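Local coordinates for penicillin binding protein 2X (Streptococcus thermophilus, PDB 5U47) that probably acts as a penicillin-sensitive transpeptidase that cross-links glycan strands of peptidoglycan at the division septum, at residues I674-G679 and I701-G706; L652-G657 and T685-A690; N639-I644 and K660-T665. The protein carries 1 engineered substitution. One frame throughout, in Å; residues are numbered along the deposited sequence. Where two conformers were deposited one is given.

Running from the N terminus, the chain reaches strand 641-646 of the first PASTA domain and, fifteen residues beyond 639-644, enters helix 660-670 of the second; contact 3 closes that loop and ties the two domains together. Contact 2 opens within it, at 652-657, but closes only at 685-690, so the two cross. Contact 1, between 674-679 and 701-706, starts after contact 3 has closed and crosses contact 2, whose second segment falls inside its loop. Contacts 1 and 2 reach the same three-stranded sheet, joined where Thr704 O meets Thr685 N at 2.8 Å. Gly657 O and Gln641 NE2, 3.1 Å apart, link contacts 2 and 3.

Contact 1: I674-G679 and I701-G706; sequences ITYKGG and ITITLG
Ile701 O takes the backbone N of Thr675 at 2.9 Å and starts a run of four hydrogen bonds between two parallel strands. The bonds then alternate between the strands, as in any parallel pair: Thr675 O receives Ile703 N, Ile703 O receives Lys677 N, and Lys677 O receives Leu705 N at 2.7 Å, with an N-H...O angle of 171°. CA-H groups of Ile674, Thr702, Tyr676 and Thr704 lean on the same four carbonyls.

The face carrying Ile674, Tyr676, Ile701 and Ile703 is apolar. Ile674 divides its branches: CD1 lies 3.8 Å from Ile701 CB, the two side chains running alongside each other, while CG2 reaches Ile703 CG1. That same CG2 sits over one face of the Tyr676 ring, offset toward the rim. Tyr676 CD1 lies 3.9 Å from Leu705 CD1, the two side chains meeting at a slant, and a little farther from Ile703 CG2. Tyr676 carries CG beside its backbone N (chi1 -63°), which stands the ring above this face, where Val663 and Glu664 of helix 660-670 touch it and Lys660 makes a cation-pi contact.

Across the sheet the threonines and Lys677 are polar. The lysine chain passes CD by Thr704 OG1 at 3.8 Å and close to Thr702 CG2, then bends at chi3 (63°). The bend brings Lys677 NZ to a water that accepts from it at 2.9 Å and also hydrogen-bonds Thr704 OG1.

Strand 700-706 is the middle strand of the PASTA sheet, with 683-687 antiparallel along its other edge through Thr704 and Thr685. The chemistry is therefore two-sided: Ile674, Leu705 and the Tyr676 ring meet helix 660-670, while Ile701 and Ile703 pack on Leu652, Met655 and Val684, whereas on the other face Lys677 NZ and Thr704 OG1 share a water.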
loop_
_atom_site.group_PDB
_atom_site.type_symbol
_atom_site.label_atom_id
_atom_site.label_comp_id
_atom_site.label_asym_id
_atom_site.label_seq_id
_atom_site.Cartn_x
_atom_site.Cartn_y
_atom_site.Cartn_z
ATOM N N ILE A 674 8.365 -21.892 30.153
ATOM C CA ILE A 674 8.683 -20.464 30.180
ATOM C C ILE A 674 8.773 -19.930 31.599
ATOM O O ILE A 674 7.927 -20.216 32.426
ATOM C CB ILE A 674 7.622 -19.603 29.430
ATOM C CG1 ILE A 674 7.458 -20.051 27.974
ATOM C CG2 ILE A 674 8.017 -18.124 29.471
ATOM C CD1 ILE A 674 8.692 -19.849 27.124
ATOM N N THR A 675 9.816 -19.154 31.859
ATOM C CA THR A 675 9.997 -18.451 33.116
ATOM C C THR A 675 9.801 -16.977 32.795
ATOM O O THR A 675 10.452 -16.466 31.877
ATOM C CB THR A 675 11.418 -18.692 33.667
ATOM O OG1 THR A 675 11.558 -20.075 33.989
ATOM C CG2 THR A 675 11.674 -17.865 34.913
ATOM N N TYR A 676 8.895 -16.297 33.496
ATOM C CA TYR A 676 8.640 -14.880 33.221
ATOM C C TYR A 676 9.294 -13.939 34.199
ATOM O O TYR A 676 9.395 -14.229 35.384
ATOM C CB TYR A 676 7.127 -14.571 33.213
ATOM C CG TYR A 676 6.382 -15.306 32.131
ATOM C CD1 TYR A 676 6.357 -14.821 30.817
ATOM C CD2 TYR A 676 5.717 -16.495 32.409
ATOM C CE1 TYR A 676 5.684 -15.505 29.817
ATOM C CE2 TYR A 676 5.043 -17.188 31.418
ATOM C CZ TYR A 676 5.017 -16.688 30.128
ATOM O OH TYR A 676 4.356 -17.389 29.148
ATOM N N LYS A 677 9.759 -12.814 33.667
ATOM C CA LYS A 677 10.250 -11.700 34.459
ATOM C C LYS A 677 9.363 -10.521 34.049
ATOM O O LYS A 677 9.311 -10.184 32.873
ATOM C CB LYS A 677 11.693 -11.329 34.123
ATOM C CG LYS A 677 12.765 -12.320 34.528
ATOM C CD LYS A 677 14.135 -11.844 34.053
ATOM C CE LYS A 677 14.563 -10.524 34.677
ATOM N NZ LYS A 677 15.931 -10.149 34.228
ATOM N N GLY A 678 8.651 -9.920 34.990
ATOM C CA GLY A 678 7.808 -8.758 34.683
ATOM C C GLY A 678 6.335 -9.025 34.877
ATOM O O GLY A 678 5.920 -10.176 35.038
ATOM N N GLY A 679 5.550 -7.943 34.854
ATOM C CA GLY A 679 4.102 -8.003 35.068
ATOM C C GLY A 679 3.371 -8.663 33.923
ATOM O O GLY A 679 3.757 -8.499 32.767
ATOM N N ILE A 701 12.876 -21.194 28.295
ATOM C CA ILE A 701 13.202 -19.847 27.903
ATOM C C ILE A 701 12.805 -18.909 29.032
ATOM O O ILE A 701 11.769 -19.099 29.684
ATOM C CB ILE A 701 12.456 -19.386 26.637
ATOM C CG1 ILE A 701 12.599 -20.380 25.479
ATOM C CG2 ILE A 701 12.966 -18.021 26.206
ATOM C CD1 ILE A 701 11.716 -20.048 24.286
ATOM N N THR A 702 13.649 -17.918 29.281
ATOM C CA THR A 702 13.312 -16.856 30.209
ATOM C C THR A 702 12.853 -15.686 29.341
ATOM O O THR A 702 13.603 -15.176 28.497
ATOM C CB THR A 702 14.472 -16.439 31.124
ATOM O OG1 THR A 702 14.797 -17.525 31.983
ATOM C CG2 THR A 702 14.065 -15.248 31.996
ATOM N N ILE A 703 11.605 -15.293 29.539
ATOM C CA ILE A 703 11.005 -14.186 28.809
ATOM C C ILE A 703 10.808 -13.002 29.747
ATOM O O ILE A 703 10.169 -13.134 30.800
ATOM C CB ILE A 703 9.630 -14.609 28.284
ATOM C CG1 ILE A 703 9.785 -15.631 27.150
ATOM C CG2 ILE A 703 8.795 -13.410 27.837
ATOM C CD1 ILE A 703 10.378 -15.075 25.878
ATOM N N THR A 704 11.309 -11.844 29.331
ATOM C CA THR A 704 11.126 -10.611 30.062
ATOM C C THR A 704 9.946 -9.881 29.433
ATOM O O THR A 704 9.864 -9.748 28.203
ATOM C CB THR A 704 12.392 -9.742 30.004
ATOM O OG1 THR A 704 13.492 -10.490 30.529
ATOM C CG2 THR A 704 12.230 -8.436 30.823
ATOM N N LEU A 705 9.028 -9.428 30.275
ATOM C CA LEU A 705 7.853 -8.680 29.837
ATOM C C LEU A 705 7.981 -7.214 30.278
ATOM O O LEU A 705 8.443 -6.929 31.375
ATOM C CB LEU A 705 6.576 -9.269 30.443
ATOM C CG LEU A 705 6.261 -10.721 30.119
ATOM C CD1 LEU A 705 5.085 -11.189 30.963
ATOM C CD2 LEU A 705 5.989 -10.891 28.637
ATOM N N GLY A 706 7.572 -6.300 29.405
ATOM C CA GLY A 706 7.590 -4.864 29.687
ATOM C C GLY A 706 6.201 -4.305 29.409
ATOM O O GLY A 706 5.725 -4.339 28.266
HETATM O O HOH W 1 15.504 -9.151 31.578
#

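Contact 2: L652-G657 and T685-A690; sequences LPDMYG and TKQSVA
Gln687 NE2 is gripped by two carbonyls, one from each segment: Val689 O at 2.9 Å and Pro653 O at 3.2 Å. Both acceptors lie in the plane of the amide, within 2° of it, and the bond to Pro653 O is nearly straight at 174°. The other end of the same amide works as an acceptor. Gln687 OE1 takes the backbone N of Met655 at 2.8 Å, in the carbonyl plane and on a lone pair. Three bonds thus fix the rotation of the amide and leave little doubt which end is oxygen. The side chain starts in the crowded position, CG between the backbone N and the carbonyl carbon (chi1 61°), then runs extended across to the loop. Met655 CB lies 3.4 Å from Gln687 OE1, its side chain set roughly perpendicular to the glutamine before leading off toward Val663 and Phe666 of helix 660-670.

In the PASTA fold, 652-657 belongs to the loop ahead of the helix, and 685-690 to the end of an outer strand and the turn after it. Gln687 laces these together by satisfying backbone groups that no strand pairing between the two segments serves. The loop has its own brace, an Asx turn in which Asp654 OD1 receives Tyr656 N at 3.1 Å, while OD2 bonds the backbone N of Lys459. Thr685 and Lys686 form a classic beta bulge opposite Thr704.

At one end, Leu652 CD2 packs against Val689 CG1 at 3.6 Å, the side chains crossing nearly perpendicular. At the other, the Tyr656 ring presents its edge to Thr685 O, CE2 coming within 3.4 Å close to the ring plane, and also touches Ile431 and Lys459.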
loop_
_atom_site.group_PDB
_atom_site.type_symbol
_atom_site.label_atom_id
_atom_site.label_comp_id
_atom_site.label_asym_id
_atom_site.label_seq_id
_atom_site.Cartn_x
_atom_site.Cartn_y
_atom_site.Cartn_z
ATOM N N LEU A 652 12.818 -21.134 16.725
ATOM C CA LEU A 652 12.291 -20.167 17.672
ATOM C C LEU A 652 12.134 -18.807 16.995
ATOM O O LEU A 652 13.071 -18.324 16.353
ATOM C CB LEU A 652 13.252 -19.993 18.850
ATOM C CG LEU A 652 12.775 -19.121 20.016
ATOM C CD1 LEU A 652 11.546 -19.733 20.676
ATOM C CD2 LEU A 652 13.903 -18.997 21.024
ATOM N N PRO A 653 10.951 -18.196 17.103
ATOM C CA PRO A 653 10.767 -16.865 16.527
ATOM C C PRO A 653 11.427 -15.744 17.314
ATOM O O PRO A 653 11.860 -15.953 18.427
ATOM C CB PRO A 653 9.250 -16.635 16.643
ATOM C CG PRO A 653 8.652 -17.981 16.852
ATOM C CD PRO A 653 9.682 -18.810 17.527
ATOM N N ASP A 654 11.469 -14.560 16.701
ATOM C CA ASP A 654 11.848 -13.308 17.369
ATOM C C ASP A 654 10.497 -12.996 18.018
ATOM O O ASP A 654 9.506 -12.774 17.330
ATOM C CB ASP A 654 12.283 -12.255 16.344
ATOM C CG ASP A 654 12.390 -10.844 16.912
ATOM O OD1 ASP A 654 12.065 -10.609 18.097
ATOM O OD2 ASP A 654 12.789 -9.940 16.122
ATOM N N MET A 655 10.458 -13.048 19.348
ATOM C CA MET A 655 9.215 -12.909 20.075
ATOM C C MET A 655 9.011 -11.502 20.626
ATOM O O MET A 655 8.078 -11.271 21.412
ATOM C CB MET A 655 9.180 -13.960 21.205
ATOM C CG MET A 655 9.248 -15.404 20.712
ATOM S SD MET A 655 9.559 -16.599 22.036
ATOM C CE MET A 655 8.073 -16.425 22.987
ATOM N N TYR A 656 9.847 -10.552 20.199
ATOM C CA TYR A 656 9.723 -9.194 20.699
ATOM C C TYR A 656 8.318 -8.648 20.412
ATOM O O TYR A 656 7.795 -8.771 19.296
ATOM C CB TYR A 656 10.780 -8.260 20.116
ATOM C CG TYR A 656 10.807 -6.936 20.849
ATOM C CD1 TYR A 656 9.889 -5.924 20.558
ATOM C CD2 TYR A 656 11.708 -6.716 21.863
ATOM C CE1 TYR A 656 9.894 -4.724 21.253
ATOM C CE2 TYR A 656 11.728 -5.521 22.557
ATOM C CZ TYR A 656 10.815 -4.536 22.251
ATOM O OH TYR A 656 10.838 -3.372 22.956
ATOM N N GLY A 657 7.706 -8.066 21.430
ATOM C CA GLY A 657 6.363 -7.494 21.281
ATOM C C GLY A 657 5.185 -8.459 21.434
ATOM O O GLY A 657 4.038 -8.031 21.403
ATOM N N THR A 685 9.957 -8.105 25.934
ATOM C CA THR A 685 11.046 -7.155 25.652
ATOM C C THR A 685 12.399 -7.860 25.515
ATOM O O THR A 685 13.331 -7.278 24.984
ATOM C CB THR A 685 11.168 -6.040 26.707
ATOM O OG1 THR A 685 11.338 -6.616 28.015
ATOM C CG2 THR A 685 9.930 -5.137 26.681
ATOM N N LYS A 686 12.513 -9.085 26.027
ATOM C CA LYS A 686 13.758 -9.854 25.911
ATOM C C LYS A 686 13.447 -11.346 25.988
ATOM O O LYS A 686 12.472 -11.755 26.624
ATOM C CB LYS A 686 14.772 -9.480 27.013
ATOM C CG LYS A 686 15.190 -8.011 27.052
ATOM C CD LYS A 686 16.284 -7.725 28.072
ATOM C CE LYS A 686 17.604 -8.382 27.689
ATOM N NZ LYS A 686 18.701 -8.011 28.629
ATOM N N GLN A 687 14.276 -12.149 25.322
ATOM C CA GLN A 687 14.147 -13.612 25.345
ATOM C C GLN A 687 15.564 -14.147 25.575
ATOM O O GLN A 687 16.513 -13.609 25.030
ATOM C CB GLN A 687 13.513 -14.142 24.054
ATOM C CG GLN A 687 14.277 -13.862 22.773
ATOM C CD GLN A 687 13.431 -14.182 21.561
ATOM O OE1 GLN A 687 12.541 -13.418 21.217
ATOM N NE2 GLN A 687 13.709 -15.298 20.901
ATOM N N SER A 688 15.695 -15.172 26.413
ATOM C CA SER A 688 17.015 -15.715 26.792
ATOM C C SER A 688 17.593 -16.659 25.743
ATOM O O SER A 688 18.770 -16.986 25.798
ATOM C CB SER A 688 16.925 -16.436 28.144
ATOM O OG SER A 688 16.123 -17.617 28.041
ATOM N N VAL A 689 16.760 -17.111 24.809
ATOM C CA VAL A 689 17.223 -17.960 23.708
ATOM C C VAL A 689 17.001 -17.177 22.410
ATOM O O VAL A 689 15.899 -16.691 22.166
ATOM C CB VAL A 689 16.459 -19.286 23.660
ATOM C CG1 VAL A 689 16.960 -20.139 22.497
ATOM C CG2 VAL A 689 16.630 -20.030 24.993
ATOM N N ALA A 690 18.038 -17.083 21.587
ATOM C CA ALA A 690 17.981 -16.298 20.351
ATOM C C ALA A 690 17.032 -16.867 19.303
ATOM O O ALA A 690 16.851 -18.088 19.203
ATOM C CB ALA A 690 19.368 -16.157 19.758
#

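Contact 3: N639-I644 and K660-T665; sequences NEQILI and KKNVET
Gln641 meets Asn662 twice through a single nitrogen. Asn662 ND2 gives one proton to the backbone Gln641 O at 2.9 Å and the other to the side-chain Gln641 OE1, also at 2.9 Å. Both acceptors lie close to the plane of the asparagine amide, so its two N-H groups are both used. The acceptors are met differently: ND2 stands above the plane of the backbone carbonyl, 74° out of it, but comes to OE1 in plane, on a lone pair. Gln641 holds CG anti to its backbone N (chi1 -174°), and its extended chain carries the amide to the start of the helix. There OE1 also accepts from Thr659 N, and NE2 bonds Gly657 O.

A water lies 2.7 Å from Asn662 OD1, to which it can donate, and accepts from Lys661 NZ at 3.1 Å. Through it Lys661 NZ is linked to the asparagine amide without touching it.

Ile642 turns its side chain away from the helix, but Leu643 turns back to it. Leu643 CD1 lies 3.4 Å from Asn662 O, and CG packs on the amide at 3.8 Å from Asn662 OD1, the two side chains lying alongside, pointing opposite ways. Farther along, Leu643 CD1 comes near Thr665 CB. Thr665 OG1 reaches back along its own helix to bond Lys661 O, which also accepts Thr665 N from the opposite face of its plane.

The axes of the short segments 641-644 (strand) and 660-665 (helix) run 17° apart, roughly parallel, as one PASTA domain meets the next. Strand 641-646 is central in its sheet, beside 615-619, and Ile642 faces helix 602-611; helix 660-670, on its other side, turns Val663 to strand 673-677.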
loop_
_atom_site.group_PDB
_atom_site.type_symbol
_atom_site.label_atom_id
_atom_site.label_comp_id
_atom_site.label_asym_id
_atom_site.label_seq_id
_atom_site.Cartn_x
_atom_site.Cartn_y
_atom_site.Cartn_z
ATOM N N ASN A 639 -6.696 -4.611 16.337
ATOM C CA ASN A 639 -5.301 -4.642 16.785
ATOM C C ASN A 639 -4.938 -5.813 17.676
ATOM O O ASN A 639 -3.833 -5.854 18.188
ATOM C CB ASN A 639 -4.938 -3.312 17.454
ATOM C CG ASN A 639 -5.331 -2.144 16.588
ATOM O OD1 ASN A 639 -4.930 -2.089 15.422
ATOM N ND2 ASN A 639 -6.166 -1.235 17.118
ATOM N N GLU A 640 -5.849 -6.768 17.852
ATOM C CA GLU A 640 -5.538 -7.909 18.665
ATOM C C GLU A 640 -4.477 -8.781 17.944
ATOM O O GLU A 640 -4.541 -9.003 16.749
ATOM C CB GLU A 640 -6.805 -8.703 18.981
ATOM C CG GLU A 640 -6.562 -9.952 19.807
ATOM C CD GLU A 640 -7.848 -10.596 20.298
ATOM O OE1 GLU A 640 -8.907 -9.926 20.280
ATOM O OE2 GLU A 640 -7.786 -11.763 20.712
ATOM N N GLN A 641 -3.496 -9.232 18.713
ATOM C CA GLN A 641 -2.412 -10.041 18.206
ATOM C C GLN A 641 -2.777 -11.510 18.354
ATOM O O GLN A 641 -3.118 -11.955 19.442
ATOM C CB GLN A 641 -1.163 -9.744 19.014
ATOM C CG GLN A 641 0.116 -10.397 18.519
ATOM C CD GLN A 641 1.229 -10.190 19.529
ATOM O OE1 GLN A 641 1.296 -10.895 20.539
ATOM N NE2 GLN A 641 2.082 -9.190 19.283
ATOM N N ILE A 642 -2.684 -12.265 17.267
ATOM C CA ILE A 642 -2.998 -13.685 17.301
ATOM C C ILE A 642 -1.878 -14.485 16.650
ATOM O O ILE A 642 -1.094 -13.939 15.857
ATOM C CB ILE A 642 -4.348 -14.000 16.609
ATOM C CG1 ILE A 642 -4.263 -13.793 15.093
ATOM C CG2 ILE A 642 -5.476 -13.181 17.247
ATOM C CD1 ILE A 642 -5.415 -14.416 14.340
ATOM N N LEU A 643 -1.808 -15.771 16.987
ATOM C CA LEU A 643 -0.806 -16.666 16.413
ATOM C C LEU A 643 -1.438 -17.595 15.387
ATOM O O LEU A 643 -2.511 -18.140 15.629
ATOM C CB LEU A 643 -0.181 -17.540 17.473
ATOM C CG LEU A 643 0.529 -16.901 18.652
ATOM C CD1 LEU A 643 1.027 -18.016 19.565
ATOM C CD2 LEU A 643 1.669 -16.008 18.179
ATOM N N ILE A 644 -0.762 -17.764 14.258
ATOM C CA ILE A 644 -1.155 -18.695 13.201
ATOM C C ILE A 644 0.042 -19.630 13.080
ATOM O O ILE A 644 1.113 -19.219 12.610
ATOM C CB ILE A 644 -1.418 -17.988 11.858
ATOM C CG1 ILE A 644 -2.605 -17.032 11.962
ATOM C CG2 ILE A 644 -1.693 -18.996 10.744
ATOM C CD1 ILE A 644 -2.768 -16.152 10.732
ATOM N N LYS A 660 1.775 -11.820 26.546
ATOM C CA LYS A 660 2.017 -12.977 27.410
ATOM C C LYS A 660 1.089 -14.137 27.017
ATOM O O LYS A 660 1.504 -15.289 26.976
ATOM C CB LYS A 660 1.827 -12.619 28.887
ATOM C CG LYS A 660 2.195 -13.772 29.810
ATOM C CD LYS A 660 2.111 -13.401 31.279
ATOM C CE LYS A 660 2.536 -14.585 32.145
ATOM N NZ LYS A 660 2.716 -14.210 33.572
ATOM N N LYS A 661 -0.163 -13.818 26.702
ATOM C CA LYS A 661 -1.128 -14.842 26.251
ATOM C C LYS A 661 -0.561 -15.628 25.075
ATOM O O LYS A 661 -0.653 -16.855 25.029
ATOM C CB LYS A 661 -2.454 -14.180 25.837
ATOM C CG LYS A 661 -3.548 -15.126 25.333
ATOM C CD LYS A 661 -4.773 -14.310 24.903
ATOM C CE LYS A 661 -5.934 -15.177 24.428
ATOM N NZ LYS A 661 -5.626 -15.953 23.204
ATOM N N ASN A 662 0.033 -14.924 24.126
ATOM C CA ASN A 662 0.627 -15.586 22.965
ATOM C C ASN A 662 1.902 -16.380 23.285
ATOM O O ASN A 662 2.095 -17.467 22.755
ATOM C CB ASN A 662 0.766 -14.612 21.812
ATOM C CG ASN A 662 -0.586 -14.256 21.217
ATOM O OD1 ASN A 662 -1.529 -15.053 21.316
ATOM N ND2 ASN A 662 -0.697 -13.069 20.596
ATOM N N VAL A 663 2.733 -15.870 24.187
ATOM C CA VAL A 663 3.891 -16.620 24.632
ATOM C C VAL A 663 3.408 -17.927 25.272
ATOM O O VAL A 663 3.963 -18.981 24.998
ATOM C CB VAL A 663 4.759 -15.835 25.641
ATOM C CG1 VAL A 663 5.896 -16.703 26.142
ATOM C CG2 VAL A 663 5.334 -14.578 24.995
ATOM N N GLU A 664 2.367 -17.844 26.113
ATOM C CA GLU A 664 1.801 -19.040 26.787
ATOM C C GLU A 664 1.217 -20.054 25.798
ATOM O O GLU A 664 1.390 -21.258 25.963
ATOM C CB GLU A 664 0.702 -18.654 27.789
ATOM C CG GLU A 664 1.184 -17.891 29.020
ATOM C CD GLU A 664 0.073 -17.625 30.035
ATOM O OE1 GLU A 664 -0.016 -16.485 30.551
ATOM O OE2 GLU A 664 -0.727 -18.551 30.314
ATOM N N THR A 665 0.510 -19.563 24.787
ATOM C CA THR A 665 -0.104 -20.433 23.796
ATOM C C THR A 665 0.993 -21.175 23.027
ATOM O O THR A 665 0.950 -22.391 22.881
ATOM C CB THR A 665 -0.989 -19.641 22.824
ATOM O OG1 THR A 665 -2.020 -18.979 23.569
ATOM C CG2 THR A 665 -1.620 -20.554 21.794
HETATM O O HOH W 2 -4.156 -14.939 20.669
#